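Local coordinates for protein (S)-ureidoglycine--glyoxylate transaminase (Bacillus subtilis, PDB 3ISL) that catalyses the pyridoxal-phosphate-dependent transfer of the amino group of (S)-ureidoglycine to glyoxylate, giving oxalurate and glycine in purine catabolism, at residues 87-93 against 110-116; 80-85 against 241-245; 162-168 against 212-218. All blocks are in the same frame, centred on the assembly; numbering follows the deposited sequence.

Contact 1: 87-93 against 110-116; sequences DDVLIPI and ANVHMLE
Asp87 O takes the backbone N-H of Asn111 at 2.9 Å (O to N), the first of six bonds that pair the parallel strands 88-93 and 111-116, whose axes run 18° apart. The Asp87 carboxylate turns away from this partner, its OD2 bridging Lys138 NZ and accepting from Glu84 N. Asp88 and His113 have their side chains on the same face of the sheet, but their exact contact is doubtful. At Val89 the backbone bonds both ways, N to Asn111 O and O to His113 N, and methyl CG2, set anti to the carbonyl carbon (chi1 176° for CG1), meets Ala110 CB at 3.5 Å. Leu90 sends CD2 over the neighbouring strand, 3.3 Å from His113 O, with Leu115 CD1 just beyond. Ile91 N gives His113 O a bond of 2.8 Å, while Ile91 O accepts from Leu115 N; Ile91 CD1 touches Val112 CG1 at 3.8 Å, on the face shared with Val89. Pro92 CB is 4.3 Å from Leu115 CD1, a loose apolar contact. Ile93 N closes the series on Leu115 O, and Ile93 CD1 lies across Met114, 3.6 Å from its CB. Helix 96-107, the crossover of this beta-alpha-beta unit, packs on Ile91 and Ile93; helix 125-135 packs on Leu90 and Pro92. The chemistry implies a division of labour: main-chain bonds fix the register, and aliphatic groups on both faces seat the helices against the sheet.

Contact 2: 80-85 against 241-245; sequences ASVIEP and NRPIT
Ile244 lays its longer branch against the last turn of helix 71-82: CG1 comes to 3.3 Å from Ser81 CA, and CD1 sits 3.5 Å from Ser81 CB, a tight carbon pair. With CG1 anti to the carbonyl carbon (chi1 -65°), the other branch, CG2, falls beside Ala80, 3.9 Å from its CB. Further along, the Arg242 guanidinium has the aliphatic part of Glu84 over one face, CB about 4.1 Å above its centre, while Pro85 CD approaches obliquely, 3.5 Å from NH1. The carboxylate and guanidinium planes are only 13° apart, yet Glu84 OE1 stands well out of the guanidinium plane, 3.7 Å from Arg242 NH2, making a long salt bridge of charge alone. Water 1 joins the two backbones, donating to Ala80 O at 2.9 Å and accepting from Thr245 N. In the next shell Arg222 ties both segments together, its side chain bonding Ile83 O and Arg242 O. Ser81 OG turns back to Val78 O in its own helix. From the second subunit, Arg107 binds Ile244 O and Thr245 packs on its counterpart. The arrangement is a loop docked on a helix C-terminus at the subunit interface of a class-V aminotransferase homodimer.

Contact 3: 162-168 against 212-218; sequences CRTEDAL and NERVADV
Helix 156-164 ends in a Schellman motif, with Asp166 at positive phi (59°) and Ala167 N bonded back to Cys162 O, before the chain leads into Leu168 beside helix 213-220. The Leu168 CA and Val215 CA atoms are 7.1 Å apart. Arg214 reaches across from this second helix, and a turn at chi3 (-68°) brings its guanidinium against the end of the other. NH2 donates to Ala167 O at 2.7 Å, fairly straight at 162°; the oxygen lies near the guanidinium plane, but the nitrogen sits above the carbonyl plane. NH1 forms a salt bridge with Asp166 OD1 at 2.9 Å, though its N-H points poorly and the hydrogen bond is weak. Leu168 CD2 rests over one guanidinium face, 4.0 Å above its centre, and Arg163 CD is on the opposite face. The Schellman turn thus joins helix 156-164 to strand 168-172 of the aminotransferase sheet, while the facing helix starts at Asn212, an N-cap whose OD1 accepts from Val215 N at 3.1 Å. Arg163 NE and Arg214 NH2 are 3.4 Å apart, two donors; Asp190 forms salt bridges with both arginines, takes Asn212 ND2 as well and, with Asp166, probably offsets much of the repulsion. A leucine in place of Arg214 would probably leave Ala167 O without this donor, Asp166 without its cationic mate and Asp190 with one of its two arginine partners gone. Leu168 CD1 reaches past the arginine to Val218 CG2, 4.3 Å away.

Contact 2 touches both of the others, whereas contacts 1 and 3 come no nearer than about 7 Å between nearest atoms. Val82, at the end of helix 71-82, has its CG2 3.9 Å from CG1 of Val218 and 4.0 Å from CD1 of Leu168 in contact 3. One residue on, Ile83 faces contact 1, its CG2 3.8 Å from Ala110 CB. The centre of contact 2 is about 17 Å from that of contact 1 and about 15 Å from that of contact 3, and both are nested in the chain loop it closes. All three lie away from the cofactor site; in contact 1, the Ile93 side chain is about 11 Å from a bound pyridoxal phosphate.

Contact 1: 87-93 against 110-116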
loop_
_atom_site.group_PDB
_atom_site.type_symbol
_atom_site.label_atom_id
_atom_site.label_comp_id
_atom_site.label_asym_id
_atom_site.label_seq_id
_atom_site.Cartn_x
_atom_site.Cartn_y
_atom_site.Cartn_z
ATOM N N ASP A 87 16.271 -8.873 21.492
ATOM C CA ASP A 87 17.083 -7.665 21.231
ATOM C C ASP A 87 16.644 -6.469 22.110
ATOM O O ASP A 87 15.457 -6.212 22.314
ATOM C CB ASP A 87 17.065 -7.255 19.753
ATOM C CG ASP A 87 17.737 -8.285 18.855
ATOM O OD1 ASP A 87 18.588 -9.077 19.351
ATOM O OD2 ASP A 87 17.410 -8.296 17.649
ATOM N N ASP A 88 17.617 -5.750 22.644
ATOM C CA ASP A 88 17.341 -4.519 23.380
ATOM C C ASP A 88 17.125 -3.355 22.396
ATOM O O ASP A 88 17.912 -3.181 21.471
ATOM C CB ASP A 88 18.519 -4.207 24.269
ATOM C CG ASP A 88 18.622 -5.142 25.470
ATOM O OD1 ASP A 88 17.613 -5.361 26.159
ATOM O OD2 ASP A 88 19.746 -5.592 25.758
ATOM N N VAL A 89 16.067 -2.573 22.618
ATOM C CA VAL A 89 15.702 -1.469 21.750
ATOM C C VAL A 89 15.355 -0.271 22.630
ATOM O O VAL A 89 14.434 -0.321 23.443
ATOM C CB VAL A 89 14.483 -1.848 20.831
ATOM C CG1 VAL A 89 14.021 -0.630 19.969
ATOM C CG2 VAL A 89 14.773 -3.128 19.929
ATOM N N LEU A 90 16.105 0.809 22.441
ATOM C CA LEU A 90 15.931 2.030 23.209
ATOM C C LEU A 90 15.040 2.974 22.376
ATOM O O LEU A 90 15.374 3.302 21.260
ATOM C CB LEU A 90 17.267 2.741 23.378
ATOM C CG LEU A 90 17.552 3.616 24.611
ATOM C CD1 LEU A 90 18.433 4.824 24.280
ATOM C CD2 LEU A 90 16.434 3.945 25.625
ATOM N N ILE A 91 13.968 3.459 22.959
ATOM C CA ILE A 91 13.084 4.345 22.227
ATOM C C ILE A 91 12.825 5.572 23.094
ATOM O O ILE A 91 12.079 5.497 24.059
ATOM C CB ILE A 91 11.764 3.647 21.881
ATOM C CG1 ILE A 91 12.057 2.264 21.265
ATOM C CG2 ILE A 91 10.916 4.537 20.908
ATOM C CD1 ILE A 91 10.818 1.407 20.902
ATOM N N PRO A 92 13.429 6.698 22.741
ATOM C CA PRO A 92 13.088 7.902 23.489
ATOM C C PRO A 92 11.820 8.478 22.874
ATOM O O PRO A 92 11.818 8.815 21.714
ATOM C CB PRO A 92 14.300 8.852 23.262
ATOM C CG PRO A 92 15.335 8.067 22.508
ATOM C CD PRO A 92 14.519 6.929 21.784
ATOM N N ILE A 93 10.785 8.639 23.690
ATOM C CA ILE A 93 9.451 9.018 23.274
ATOM C C ILE A 93 9.058 10.410 23.752
ATOM O O ILE A 93 9.080 10.698 24.949
ATOM C CB ILE A 93 8.482 8.011 23.846
ATOM C CG1 ILE A 93 8.716 6.633 23.184
ATOM C CG2 ILE A 93 6.992 8.456 23.629
ATOM C CD1 ILE A 93 8.162 5.505 24.110
ATOM N N ALA A 110 11.103 -7.650 20.899
ATOM C CA ALA A 110 12.157 -6.826 21.510
ATOM C C ALA A 110 11.905 -6.587 22.987
ATOM O O ALA A 110 10.766 -6.443 23.400
ATOM C CB ALA A 110 12.262 -5.474 20.802
ATOM N N ASN A 111 12.973 -6.537 23.776
ATOM C CA ASN A 111 12.908 -5.931 25.087
ATOM C C ASN A 111 13.024 -4.401 24.897
ATOM O O ASN A 111 14.091 -3.896 24.606
ATOM C CB ASN A 111 14.037 -6.516 25.953
ATOM C CG ASN A 111 14.098 -5.933 27.375
ATOM O OD1 ASN A 111 15.082 -6.173 28.091
ATOM N ND2 ASN A 111 13.056 -5.198 27.807
ATOM N N VAL A 112 11.919 -3.681 25.061
ATOM C CA VAL A 112 11.900 -2.242 24.871
ATOM C C VAL A 112 12.338 -1.464 26.129
ATOM O O VAL A 112 11.786 -1.676 27.225
ATOM C CB VAL A 112 10.496 -1.776 24.398
ATOM C CG1 VAL A 112 10.409 -0.275 24.312
ATOM C CG2 VAL A 112 10.172 -2.360 23.057
ATOM N N HIS A 113 13.319 -0.573 25.975
ATOM C CA HIS A 113 13.665 0.415 27.033
ATOM C C HIS A 113 13.126 1.773 26.564
ATOM O O HIS A 113 13.561 2.292 25.503
ATOM C CB HIS A 113 15.190 0.440 27.282
ATOM C CG HIS A 113 15.787 -0.918 27.529
ATOM N ND1 HIS A 113 15.950 -1.866 26.528
ATOM C CD2 HIS A 113 16.289 -1.481 28.654
ATOM C CE1 HIS A 113 16.521 -2.949 27.029
ATOM N NE2 HIS A 113 16.730 -2.744 28.316
ATOM N N MET A 114 12.109 2.307 27.243
ATOM C CA MET A 114 11.625 3.621 26.837
ATOM C C MET A 114 12.089 4.724 27.765
ATOM O O MET A 114 12.275 4.495 28.964
ATOM C CB MET A 114 10.118 3.664 26.563
ATOM C CG MET A 114 9.174 3.226 27.652
ATOM S SD MET A 114 7.526 2.953 26.902
ATOM C CE MET A 114 7.340 1.181 27.019
ATOM N N LEU A 115 12.387 5.880 27.196
ATOM C CA LEU A 115 12.507 7.094 27.965
ATOM C C LEU A 115 11.297 7.930 27.557
ATOM O O LEU A 115 10.877 7.874 26.384
ATOM C CB LEU A 115 13.764 7.852 27.570
ATOM C CG LEU A 115 15.148 7.401 27.986
ATOM C CD1 LEU A 115 16.186 8.049 27.031
ATOM C CD2 LEU A 115 15.392 7.779 29.466
ATOM N N GLU A 116 10.742 8.718 28.465
ATOM C CA GLU A 116 9.593 9.546 28.091
ATOM C C GLU A 116 9.744 10.936 28.677
ATOM O O GLU A 116 10.045 11.087 29.860
ATOM C CB GLU A 116 8.291 8.926 28.577
ATOM C CG GLU A 116 7.935 7.517 27.989
ATOM C CD GLU A 116 6.884 6.795 28.869
ATOM O OE1 GLU A 116 7.242 6.250 29.937
ATOM O OE2 GLU A 116 5.690 6.785 28.542
#

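Contact 2: 80-85 against 241-245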
loop_
_atom_site.group_PDB
_atom_site.type_symbol
_atom_site.label_atom_id
_atom_site.label_comp_id
_atom_site.label_asym_id
_atom_site.label_seq_id
_atom_site.Cartn_x
_atom_site.Cartn_y
_atom_site.Cartn_z
ATOM N N ALA A 80 10.868 -4.856 11.826
ATOM C CA ALA A 80 10.725 -6.311 11.671
ATOM C C ALA A 80 12.026 -6.964 11.183
ATOM O O ALA A 80 12.397 -8.046 11.633
ATOM C CB ALA A 80 9.571 -6.652 10.689
ATOM N N SER A 81 12.716 -6.307 10.272
ATOM C CA SER A 81 13.816 -6.979 9.594
ATOM C C SER A 81 15.081 -6.961 10.471
ATOM O O SER A 81 15.945 -7.774 10.309
ATOM C CB SER A 81 14.053 -6.338 8.228
ATOM O OG SER A 81 14.619 -5.032 8.411
ATOM N N VAL A 82 15.109 -6.081 11.464
ATOM C CA VAL A 82 16.290 -5.841 12.269
ATOM C C VAL A 82 16.142 -6.306 13.755
ATOM O O VAL A 82 17.100 -6.292 14.501
ATOM C CB VAL A 82 16.628 -4.347 12.046
ATOM C CG1 VAL A 82 16.488 -3.514 13.226
ATOM C CG2 VAL A 82 17.835 -4.167 11.102
ATOM N N ILE A 83 14.951 -6.802 14.136
ATOM C CA ILE A 83 14.646 -7.207 15.498
ATOM C C ILE A 83 14.415 -8.670 15.607
ATOM O O ILE A 83 13.535 -9.196 14.933
ATOM C CB ILE A 83 13.420 -6.493 16.068
ATOM C CG1 ILE A 83 13.780 -5.020 16.309
ATOM C CG2 ILE A 83 13.014 -7.145 17.429
ATOM C CD1 ILE A 83 12.614 -4.154 16.702
ATOM N N GLU A 84 15.221 -9.332 16.431
ATOM C CA GLU A 84 14.952 -10.724 16.834
ATOM C C GLU A 84 14.455 -10.701 18.291
ATOM O O GLU A 84 14.837 -9.816 19.052
ATOM C CB GLU A 84 16.240 -11.567 16.743
ATOM C CG GLU A 84 16.573 -12.119 15.327
ATOM C CD GLU A 84 18.100 -12.368 15.159
ATOM O OE1 GLU A 84 18.785 -12.473 16.193
ATOM O OE2 GLU A 84 18.617 -12.420 14.001
ATOM N N PRO A 85 13.605 -11.672 18.687
ATOM C CA PRO A 85 13.140 -11.654 20.072
ATOM C C PRO A 85 14.306 -11.433 21.024
ATOM O O PRO A 85 15.399 -11.940 20.760
ATOM C CB PRO A 85 12.555 -13.091 20.263
ATOM C CG PRO A 85 11.976 -13.359 18.889
ATOM C CD PRO A 85 13.080 -12.838 17.958
ATOM N N ASN A 241 19.511 -17.973 9.271
ATOM C CA ASN A 241 18.962 -17.854 10.631
ATOM C C ASN A 241 17.456 -17.612 10.666
ATOM O O ASN A 241 16.740 -17.909 9.695
ATOM C CB ASN A 241 19.654 -16.731 11.419
ATOM C CG ASN A 241 21.159 -16.878 11.466
ATOM O OD1 ASN A 241 21.725 -17.836 10.939
ATOM N ND2 ASN A 241 21.820 -15.914 12.091
ATOM N N ARG A 242 16.999 -17.060 11.793
ATOM C CA ARG A 242 15.587 -16.763 12.034
ATOM C C ARG A 242 15.099 -15.753 11.005
ATOM O O ARG A 242 15.598 -14.606 10.989
ATOM C CB ARG A 242 15.417 -16.176 13.442
ATOM C CG ARG A 242 13.996 -16.185 14.041
ATOM C CD ARG A 242 14.065 -15.821 15.549
ATOM N NE ARG A 242 15.460 -15.717 16.011
ATOM C CZ ARG A 242 15.876 -15.647 17.285
ATOM N NH1 ARG A 242 15.021 -15.682 18.307
ATOM N NH2 ARG A 242 17.175 -15.550 17.542
ATOM N N PRO A 243 14.137 -16.172 10.137
ATOM C CA PRO A 243 13.559 -15.246 9.159
ATOM C C PRO A 243 12.757 -14.117 9.827
ATOM O O PRO A 243 12.252 -14.276 10.942
ATOM C CB PRO A 243 12.619 -16.137 8.325
ATOM C CG PRO A 243 12.256 -17.296 9.225
ATOM C CD PRO A 243 13.514 -17.516 10.070
ATOM N N ILE A 244 12.677 -12.981 9.134
ATOM C CA ILE A 244 11.768 -11.874 9.464
ATOM C C ILE A 244 10.301 -12.405 9.419
ATOM O O ILE A 244 9.906 -13.088 8.431
ATOM C CB ILE A 244 12.015 -10.712 8.476
ATOM C CG1 ILE A 244 13.440 -10.168 8.680
ATOM C CG2 ILE A 244 10.930 -9.656 8.557
ATOM C CD1 ILE A 244 14.153 -9.733 7.394
ATOM N N THR A 245 9.531 -12.117 10.485
ATOM C CA THR A 245 8.156 -12.655 10.697
ATOM C C THR A 245 7.148 -12.274 9.575
ATOM O O THR A 245 6.404 -13.130 9.049
ATOM C CB THR A 245 7.632 -12.278 12.126
ATOM O OG1 THR A 245 8.585 -12.724 13.102
ATOM C CG2 THR A 245 6.226 -12.870 12.444
HETATM O O HOH W 1 11.230 -10.530 12.640
#

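Contact 3: 162-168 against 212-218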
loop_
_atom_site.group_PDB
_atom_site.type_symbol
_atom_site.label_atom_id
_atom_site.label_comp_id
_atom_site.label_asym_id
_atom_site.label_seq_id
_atom_site.Cartn_x
_atom_site.Cartn_y
_atom_site.Cartn_z
ATOM N N CYS A 162 25.369 6.434 18.565
ATOM C CA CYS A 162 24.849 5.090 18.144
ATOM C C CYS A 162 25.955 4.398 17.379
ATOM O O CYS A 162 26.270 3.246 17.662
ATOM C CB CYS A 162 23.573 5.171 17.269
ATOM S SG CYS A 162 22.081 5.619 18.194
ATOM N N ARG A 163 26.612 5.136 16.485
ATOM C CA ARG A 163 27.734 4.612 15.702
ATOM C C ARG A 163 28.922 4.116 16.597
ATOM O O ARG A 163 29.442 3.021 16.420
ATOM C CB ARG A 163 28.206 5.701 14.686
ATOM C CG ARG A 163 29.164 5.198 13.566
ATOM C CD ARG A 163 28.501 4.113 12.644
ATOM N NE ARG A 163 27.191 4.529 12.087
ATOM C CZ ARG A 163 26.988 5.107 10.883
ATOM N NH1 ARG A 163 27.991 5.367 10.045
ATOM N NH2 ARG A 163 25.767 5.422 10.498
ATOM N N THR A 164 29.359 4.936 17.536
ATOM C CA THR A 164 30.424 4.512 18.456
ATOM C C THR A 164 30.035 3.346 19.371
ATOM O O THR A 164 30.852 2.478 19.616
ATOM C CB THR A 164 31.085 5.688 19.269
ATOM O OG1 THR A 164 30.357 5.936 20.464
ATOM C CG2 THR A 164 31.163 6.954 18.496
ATOM N N GLU A 165 28.789 3.306 19.837
ATOM C CA GLU A 165 28.299 2.201 20.655
ATOM C C GLU A 165 27.801 1.014 19.833
ATOM O O GLU A 165 27.303 0.030 20.404
ATOM C CB GLU A 165 27.199 2.652 21.627
ATOM C CG GLU A 165 27.628 3.793 22.559
ATOM C CD GLU A 165 28.687 3.359 23.579
ATOM O OE1 GLU A 165 28.627 2.237 24.119
ATOM O OE2 GLU A 165 29.594 4.150 23.814
ATOM N N ASP A 166 27.899 1.124 18.506
ATOM C CA ASP A 166 27.522 0.034 17.608
ATOM C C ASP A 166 26.059 -0.340 17.819
ATOM O O ASP A 166 25.698 -1.503 17.830
ATOM C CB ASP A 166 28.512 -1.155 17.744
ATOM C CG ASP A 166 28.454 -2.150 16.530
ATOM O OD1 ASP A 166 28.048 -1.773 15.382
ATOM O OD2 ASP A 166 28.845 -3.324 16.777
ATOM N N ALA A 167 25.203 0.671 17.979
ATOM C CA ALA A 167 23.738 0.521 17.834
ATOM C C ALA A 167 23.252 1.000 16.439
ATOM O O ALA A 167 23.847 1.928 15.849
ATOM C CB ALA A 167 22.994 1.321 18.962
ATOM N N LEU A 168 22.138 0.418 15.952
ATOM C CA LEU A 168 21.499 0.905 14.748
ATOM C C LEU A 168 20.550 2.036 15.051
ATOM O O LEU A 168 19.662 1.888 15.884
ATOM C CB LEU A 168 20.757 -0.226 14.016
ATOM C CG LEU A 168 21.616 -1.486 13.874
ATOM C CD1 LEU A 168 20.672 -2.610 13.441
ATOM C CD2 LEU A 168 22.741 -1.208 12.803
ATOM N N ASN A 212 21.839 1.713 5.350
ATOM C CA ASN A 212 23.274 1.486 5.038
ATOM C C ASN A 212 23.660 0.029 5.150
ATOM O O ASN A 212 22.798 -0.836 5.335
ATOM C CB ASN A 212 24.212 2.388 5.917
ATOM C CG ASN A 212 24.078 2.135 7.450
ATOM O OD1 ASN A 212 23.481 1.164 7.896
ATOM N ND2 ASN A 212 24.653 3.023 8.238
ATOM N N GLU A 213 24.963 -0.244 5.015
ATOM C CA GLU A 213 25.562 -1.591 5.008
ATOM C C GLU A 213 25.507 -2.212 6.419
ATOM O O GLU A 213 25.290 -3.420 6.552
ATOM C CB GLU A 213 26.992 -1.518 4.428
ATOM C CG GLU A 213 27.994 -2.559 4.986
ATOM C CD GLU A 213 29.416 -2.637 4.259
ATOM O OE1 GLU A 213 29.818 -3.769 3.877
ATOM O OE2 GLU A 213 30.119 -1.591 4.091
ATOM N N ARG A 214 25.624 -1.380 7.468
ATOM C CA ARG A 214 25.351 -1.863 8.853
ATOM C C ARG A 214 23.974 -2.516 8.953
ATOM O O ARG A 214 23.855 -3.642 9.437
ATOM C CB ARG A 214 25.486 -0.756 9.912
ATOM C CG ARG A 214 26.884 -0.132 9.988
ATOM C CD ARG A 214 27.343 0.084 11.454
ATOM N NE ARG A 214 26.527 1.109 12.021
ATOM C CZ ARG A 214 26.022 1.137 13.234
ATOM N NH1 ARG A 214 26.309 0.231 14.127
ATOM N NH2 ARG A 214 25.242 2.161 13.547
ATOM N N VAL A 215 22.943 -1.803 8.484
ATOM C CA VAL A 215 21.560 -2.359 8.418
ATOM C C VAL A 215 21.441 -3.573 7.478
ATOM O O VAL A 215 20.853 -4.593 7.856
ATOM C CB VAL A 215 20.479 -1.316 8.116
ATOM C CG1 VAL A 215 19.069 -1.967 8.142
ATOM C CG2 VAL A 215 20.516 -0.241 9.169
ATOM N N ALA A 216 22.068 -3.485 6.312
ATOM C CA ALA A 216 21.927 -4.539 5.298
ATOM C C ALA A 216 22.581 -5.853 5.781
ATOM O O ALA A 216 21.995 -6.917 5.638
ATOM C CB ALA A 216 22.485 -4.096 3.881
ATOM N N ASP A 217 23.757 -5.777 6.407
ATOM C CA ASP A 217 24.377 -7.014 6.954
ATOM C C ASP A 217 23.527 -7.741 8.028
ATOM O O ASP A 217 23.529 -8.973 8.075
ATOM C CB ASP A 217 25.790 -6.731 7.477
ATOM C CG ASP A 217 26.721 -6.271 6.370
ATOM O OD1 ASP A 217 27.781 -5.763 6.678
ATOM O OD2 ASP A 217 26.341 -6.362 5.179
ATOM N N VAL A 218 22.836 -7.000 8.897
ATOM C CA VAL A 218 21.941 -7.623 9.872
ATOM C C VAL A 218 20.761 -8.300 9.142
ATOM O O VAL A 218 20.340 -9.363 9.537
ATOM C CB VAL A 218 21.405 -6.582 10.876
ATOM C CG1 VAL A 218 20.207 -7.147 11.670
ATOM C CG2 VAL A 218 22.503 -6.092 11.789
#